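Local coordinates for protein cyclase (Uncultured organism, PDB 5IBZ) that probably acts as an arylformamidase-like enzyme of the cyclase family and binds acetylphosphate, at residues B[50-56]-B[317-323]; B[194-200]-B[240-244]. All blocks are in the same frame, centred on the assembly; numbering follows the deposited sequence.

Contact 1: B[50-56]-B[317-323]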
loop_
_atom_site.group_PDB
_atom_site.type_symbol
_atom_site.label_atom_id
_atom_site.label_comp_id
_atom_site.label_asym_id
_atom_site.label_seq_id
_atom_site.Cartn_x
_atom_site.Cartn_y
_atom_site.Cartn_z
ATOM N N GLY B 50 9.840 37.856 0.387
ATOM C CA GLY B 50 10.292 36.508 0.690
ATOM C C GLY B 50 9.440 35.739 1.683
ATOM O O GLY B 50 9.856 34.683 2.153
ATOM N N LYS B 51 8.273 36.278 2.039
ATOM C CA LYS B 51 7.294 35.541 2.835
ATOM C C LYS B 51 6.876 34.309 2.052
ATOM O O LYS B 51 6.742 34.365 0.821
ATOM C CB LYS B 51 6.074 36.393 3.172
ATOM C CG LYS B 51 6.365 37.578 4.086
ATOM C CD LYS B 51 5.095 38.261 4.598
ATOM C CE LYS B 51 4.380 38.988 3.475
ATOM N NZ LYS B 51 3.253 39.801 4.018
ATOM N N THR B 52 6.725 33.196 2.766
ATOM C CA THR B 52 6.303 31.931 2.166
ATOM C C THR B 52 5.167 31.309 2.957
ATOM O O THR B 52 5.134 31.399 4.187
ATOM C CB THR B 52 7.468 30.910 2.078
ATOM O OG1 THR B 52 8.035 30.687 3.388
ATOM C CG2 THR B 52 8.542 31.389 1.102
ATOM N N PHE B 53 4.258 30.659 2.235
ATOM C CA PHE B 53 3.126 29.953 2.827
ATOM C C PHE B 53 2.911 28.618 2.133
ATOM O O PHE B 53 2.796 28.563 0.922
ATOM C CB PHE B 53 1.848 30.793 2.719
ATOM C CG PHE B 53 1.976 32.128 3.374
ATOM C CD1 PHE B 53 1.691 32.262 4.701
ATOM C CD2 PHE B 53 2.432 33.223 2.671
ATOM C CE1 PHE B 53 1.825 33.482 5.328
ATOM C CE2 PHE B 53 2.561 34.452 3.315
ATOM C CZ PHE B 53 2.266 34.558 4.624
ATOM N N SER B 54 2.888 27.532 2.902
ATOM C CA SER B 54 2.465 26.240 2.379
ATOM C C SER B 54 0.954 26.180 2.316
ATOM O O SER B 54 0.296 26.432 3.326
ATOM C CB SER B 54 2.967 25.107 3.251
ATOM O OG SER B 54 2.279 23.913 2.951
ATOM N N LEU B 55 0.417 25.803 1.160
ATOM C CA LEU B 55 -1.023 25.724 0.979
ATOM C C LEU B 55 -1.495 24.275 0.999
ATOM O O LEU B 55 -2.531 23.944 0.424
ATOM C CB LEU B 55 -1.440 26.409 -0.340
ATOM C CG LEU B 55 -0.790 27.781 -0.568
ATOM C CD1 LEU B 55 -1.315 28.377 -1.871
ATOM C CD2 LEU B 55 -1.071 28.738 0.569
ATOM N N ALA B 56 -0.738 23.419 1.666
ATOM C CA ALA B 56 -1.112 22.016 1.809
ATOM C C ALA B 56 -1.719 21.690 3.166
ATOM O O ALA B 56 -1.350 22.274 4.187
ATOM C CB ALA B 56 0.103 21.130 1.579
ATOM N N LEU B 317 0.691 17.475 -3.800
ATOM C CA LEU B 317 1.712 18.504 -3.868
ATOM C C LEU B 317 1.728 19.319 -2.597
ATOM O O LEU B 317 0.891 19.154 -1.723
ATOM C CB LEU B 317 1.495 19.402 -5.068
ATOM C CG LEU B 317 0.305 20.336 -4.957
ATOM C CD1 LEU B 317 0.593 21.596 -5.808
ATOM C CD2 LEU B 317 -0.944 19.679 -5.454
ATOM N N ASN B 318 2.743 20.180 -2.521
ATOM C CA ASN B 318 2.844 21.171 -1.469
ATOM C C ASN B 318 2.991 22.524 -2.150
ATOM O O ASN B 318 4.097 22.984 -2.419
ATOM C CB ASN B 318 4.018 20.878 -0.553
ATOM C CG ASN B 318 4.131 21.866 0.554
ATOM O OD1 ASN B 318 3.241 22.675 0.763
ATOM N ND2 ASN B 318 5.240 21.832 1.260
ATOM N N PRO B 319 1.863 23.155 -2.483
ATOM C CA PRO B 319 1.991 24.458 -3.165
ATOM C C PRO B 319 2.571 25.522 -2.238
ATOM O O PRO B 319 2.081 25.638 -1.101
ATOM C CB PRO B 319 0.541 24.804 -3.544
ATOM C CG PRO B 319 -0.298 23.620 -3.110
ATOM C CD PRO B 319 0.487 22.888 -2.074
ATOM N N ILE B 320 3.582 26.272 -2.688
ATOM C CA ILE B 320 4.143 27.364 -1.895
ATOM C C ILE B 320 3.816 28.707 -2.540
ATOM O O ILE B 320 4.170 28.932 -3.700
ATOM C CB ILE B 320 5.666 27.255 -1.757
ATOM C CG1 ILE B 320 6.102 25.858 -1.301
ATOM C CG2 ILE B 320 6.176 28.315 -0.769
ATOM C CD1 ILE B 320 5.543 25.419 0.055
ATOM N N ALA B 321 3.116 29.562 -1.788
ATOM C CA ALA B 321 2.919 30.952 -2.169
ATOM C C ALA B 321 4.116 31.759 -1.682
ATOM O O ALA B 321 4.482 31.665 -0.502
ATOM C CB ALA B 321 1.626 31.497 -1.575
ATOM N N VAL B 322 4.716 32.532 -2.589
ATOM C CA VAL B 322 5.888 33.349 -2.268
ATOM C C VAL B 322 5.600 34.803 -2.586
ATOM O O VAL B 322 5.199 35.142 -3.694
ATOM C CB VAL B 322 7.143 32.896 -3.050
ATOM C CG1 VAL B 322 8.392 33.564 -2.498
ATOM C CG2 VAL B 322 7.287 31.390 -3.002
ATOM N N LYS B 323 5.778 35.661 -1.589
ATOM C CA LYS B 323 5.495 37.092 -1.729
ATOM C C LYS B 323 6.748 37.942 -1.540
ATOM O O LYS B 323 7.834 37.366 -1.476
ATOM C CB LYS B 323 4.396 37.479 -0.730
ATOM C CG LYS B 323 3.056 36.849 -1.120
ATOM C CD LYS B 323 1.976 37.045 -0.053
ATOM C CE LYS B 323 1.451 38.460 -0.106
ATOM N NZ LYS B 323 0.261 38.631 0.785
ATOM O OXT LYS B 323 6.728 39.189 -1.495
#
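Ser-54 and Asn-318 meet because both side chains extend trans to their own backbone N, Ser-54 OG at chi1 165° and Asn-318 CG at chi1 -179°. Ser-54 OG then donates to Asn-318 OD1 over 2.7 Å, tilted somewhat from the amide plane, and takes a weak bond from Ala-56 N. The other end of the amide faces the second subunit, where ND2 reaches the carbonyls of Pro-306 and Lys-152 of that chain. A leucine in place of Asn-318 would probably leave Ser-54 OG without its acceptor and those two carbonyls of the second subunit without their donor. The backbones form the antiparallel pairing of strand 52-54, outermost within this chain, with the C-terminal strand 320-322 in the mixed sheet of the cyclase fold. Phe-53 and Ala-321 are its hydrogen-bonded pair: Phe-53 N to Ala-321 O and Ala-321 N to Phe-53 O are each 2.9 Å, both donors in the carbonyl plane. Beyond it, Leu-55 N bonds Pro-319 O at 2.8 Å, and Leu-55 CB lies 4.1 Å from Pro-319 CG. At the chain end Gly-50 N binds Lys-323 O, 2.8 Å away, from above the carbonyl plane. Lys-51 NZ and Lys-323 NZ lie 4.6 Å apart, both salt-bridged to Asp-291 and Asp-295.

Contact 2: B[194-200]-B[240-244]; sequences LLPGDIL and QRLAG
Arg-241 carries its side chain obliquely across Pro-196, and the contact can be followed outward atom by atom. Its CB starts 3.9 Å from Pro-196 CB; the chain then bends at chi3 (-79°), which brings the guanidinium back to Pro-196 CG. NE comes to 3.6 Å from Pro-196 CG, CZ stays close to the same carbon, and NH2 ends 3.4 Å from it. Pro-196 CG thus sits over one face of the guanidinium, offset toward its rim, an apolar carbon against a flat cation.

Behind this pair the backbones are joined. Gly-197 N donates to Arg-241 O at 2.8 Å, almost straight at the hydrogen (173°), and Ala-243 N donates to Asp-198 O. Leu-200 N completes the series with a bond to Gly-244 O. On the inner side Leu-242 spreads its two methyls: CD1 lies 3.9 Å from Leu-200 CB, while CD2 touches Asp-198 CB at the same distance. Gln-240 OE1 packs on Leu-194 CB, and one water bridges that oxygen to Leu-194 O, donating to both.

Asp-198 OD2 ties the turn together, accepting Leu-195 N from above the carboxylate plane and forming a salt bridge with Arg-158 of strand 158-163. Leu-195 to Asp-198 form a type II beta turn leading into strand 199-203, and Arg-241, with positive phi, closes helix 233-239 in a Schellman motif. A turn and a helix end thus deliver two neighbouring parallel strands, 199-203 and 244-247, into the central sheet, as in a beta-alpha-beta crossover.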
loop_
_atom_site.group_PDB
_atom_site.type_symbol
_atom_site.label_atom_id
_atom_site.label_comp_id
_atom_site.label_asym_id
_atom_site.label_seq_id
_atom_site.Cartn_x
_atom_site.Cartn_y
_atom_site.Cartn_z
ATOM N N LEU B 194 -6.510 39.888 -12.681
ATOM C CA LEU B 194 -6.037 38.614 -13.234
ATOM C C LEU B 194 -5.343 38.842 -14.546
ATOM O O LEU B 194 -5.672 39.783 -15.287
ATOM C CB LEU B 194 -7.185 37.640 -13.466
ATOM C CG LEU B 194 -7.954 37.206 -12.233
ATOM C CD1 LEU B 194 -9.055 36.267 -12.649
ATOM C CD2 LEU B 194 -7.031 36.548 -11.236
ATOM N N LEU B 195 -4.405 37.953 -14.849
ATOM C CA LEU B 195 -3.699 37.952 -16.122
ATOM C C LEU B 195 -3.702 36.561 -16.730
ATOM O O LEU B 195 -3.759 35.563 -16.012
ATOM C CB LEU B 195 -2.248 38.401 -15.957
ATOM C CG LEU B 195 -2.028 39.851 -15.537
ATOM C CD1 LEU B 195 -0.569 40.027 -15.168
ATOM C CD2 LEU B 195 -2.441 40.822 -16.619
ATOM N N PRO B 196 -3.576 36.484 -18.057
ATOM C CA PRO B 196 -3.444 35.176 -18.685
ATOM C C PRO B 196 -2.310 34.352 -18.077
ATOM O O PRO B 196 -1.242 34.895 -17.734
ATOM C CB PRO B 196 -3.167 35.531 -20.158
ATOM C CG PRO B 196 -3.804 36.834 -20.340
ATOM C CD PRO B 196 -3.635 37.568 -19.053
ATOM N N GLY B 197 -2.564 33.057 -17.897
ATOM C CA GLY B 197 -1.616 32.146 -17.290
ATOM C C GLY B 197 -1.760 32.002 -15.771
ATOM O O GLY B 197 -1.166 31.110 -15.182
ATOM N N ASP B 198 -2.536 32.879 -15.137
ATOM C CA ASP B 198 -2.656 32.827 -13.685
ATOM C C ASP B 198 -3.254 31.505 -13.228
ATOM O O ASP B 198 -4.059 30.876 -13.921
ATOM C CB ASP B 198 -3.537 33.956 -13.141
ATOM C CG ASP B 198 -2.856 35.303 -13.120
ATOM O OD1 ASP B 198 -1.628 35.395 -13.395
ATOM O OD2 ASP B 198 -3.579 36.295 -12.814
ATOM N N ILE B 199 -2.832 31.083 -12.047
ATOM C CA ILE B 199 -3.510 30.051 -11.300
ATOM C C ILE B 199 -4.385 30.748 -10.263
ATOM O O ILE B 199 -3.876 31.496 -9.432
ATOM C CB ILE B 199 -2.503 29.121 -10.632
ATOM C CG1 ILE B 199 -1.758 28.327 -11.714
ATOM C CG2 ILE B 199 -3.190 28.162 -9.672
ATOM C CD1 ILE B 199 -0.445 27.779 -11.269
ATOM N N LEU B 200 -5.689 30.519 -10.324
ATOM C CA LEU B 200 -6.641 31.105 -9.396
ATOM C C LEU B 200 -6.843 30.193 -8.203
ATOM O O LEU B 200 -7.113 29.014 -8.354
ATOM C CB LEU B 200 -7.954 31.354 -10.103
ATOM C CG LEU B 200 -9.009 32.065 -9.262
ATOM C CD1 LEU B 200 -8.631 33.527 -9.000
ATOM C CD2 LEU B 200 -10.352 31.996 -9.961
ATOM N N GLN B 240 -10.580 34.509 -19.001
ATOM C CA GLN B 240 -9.433 35.002 -18.249
ATOM C C GLN B 240 -8.143 34.231 -18.545
ATOM O O GLN B 240 -7.068 34.616 -18.079
ATOM C CB GLN B 240 -9.735 34.955 -16.747
ATOM C CG GLN B 240 -10.849 35.911 -16.303
ATOM C CD GLN B 240 -10.480 37.364 -16.514
ATOM O OE1 GLN B 240 -9.341 37.765 -16.283
ATOM N NE2 GLN B 240 -11.435 38.164 -16.955
ATOM N N ARG B 241 -8.238 33.170 -19.337
ATOM C CA ARG B 241 -7.077 32.396 -19.771
ATOM C C ARG B 241 -6.283 31.906 -18.559
ATOM O O ARG B 241 -5.052 31.895 -18.553
ATOM C CB ARG B 241 -6.220 33.211 -20.749
ATOM C CG ARG B 241 -6.912 33.376 -22.099
ATOM C CD ARG B 241 -6.022 34.104 -23.111
ATOM N NE ARG B 241 -6.014 35.545 -22.894
ATOM C CZ ARG B 241 -5.227 36.407 -23.544
ATOM N NH1 ARG B 241 -4.331 35.977 -24.422
ATOM N NH2 ARG B 241 -5.318 37.708 -23.287
ATOM N N LEU B 242 -7.017 31.474 -17.535
ATOM C CA LEU B 242 -6.423 30.803 -16.379
ATOM C C LEU B 242 -5.873 29.431 -16.750
ATOM O O LEU B 242 -6.468 28.717 -17.542
ATOM C CB LEU B 242 -7.452 30.647 -15.261
ATOM C CG LEU B 242 -8.134 31.945 -14.863
ATOM C CD1 LEU B 242 -9.165 31.693 -13.814
ATOM C CD2 LEU B 242 -7.123 32.956 -14.370
ATOM N N ALA B 243 -4.757 29.045 -16.143
ATOM C CA ALA B 243 -4.166 27.723 -16.354
ATOM C C ALA B 243 -4.796 26.651 -15.474
ATOM O O ALA B 243 -4.838 25.475 -15.843
ATOM C CB ALA B 243 -2.676 27.769 -16.085
ATOM N N GLY B 244 -5.225 27.059 -14.291
ATOM C CA GLY B 244 -5.776 26.123 -13.322
ATOM C C GLY B 244 -6.553 26.872 -12.273
ATOM O O GLY B 244 -6.318 28.062 -12.057
HETATM O O HOH W 1 -8.473 40.356 -15.830
#

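How the contacts relate
Contacts 1 and 2 belong to the same mixed sheet but sit at different places across it. Their centres are about 18 Å apart and their nearest atoms about 8 Å. Contact 1 pairs strand 52-54, outermost within this chain, with 320-322; strands 299-303 and 158-163 follow before 199-203 and 244-247, two neighbouring parallel strands that contact 2 leads into. Along the chain the order is 50-56, 194-200, 240-244, 317-323, so contact 2 falls wholly between the two halves of contact 1. The sheet therefore joins an early strand to the chain's last one, while its interior holds a more local connection. Contact 1 also meets the second subunit, whereas contact 2 touches no other chain.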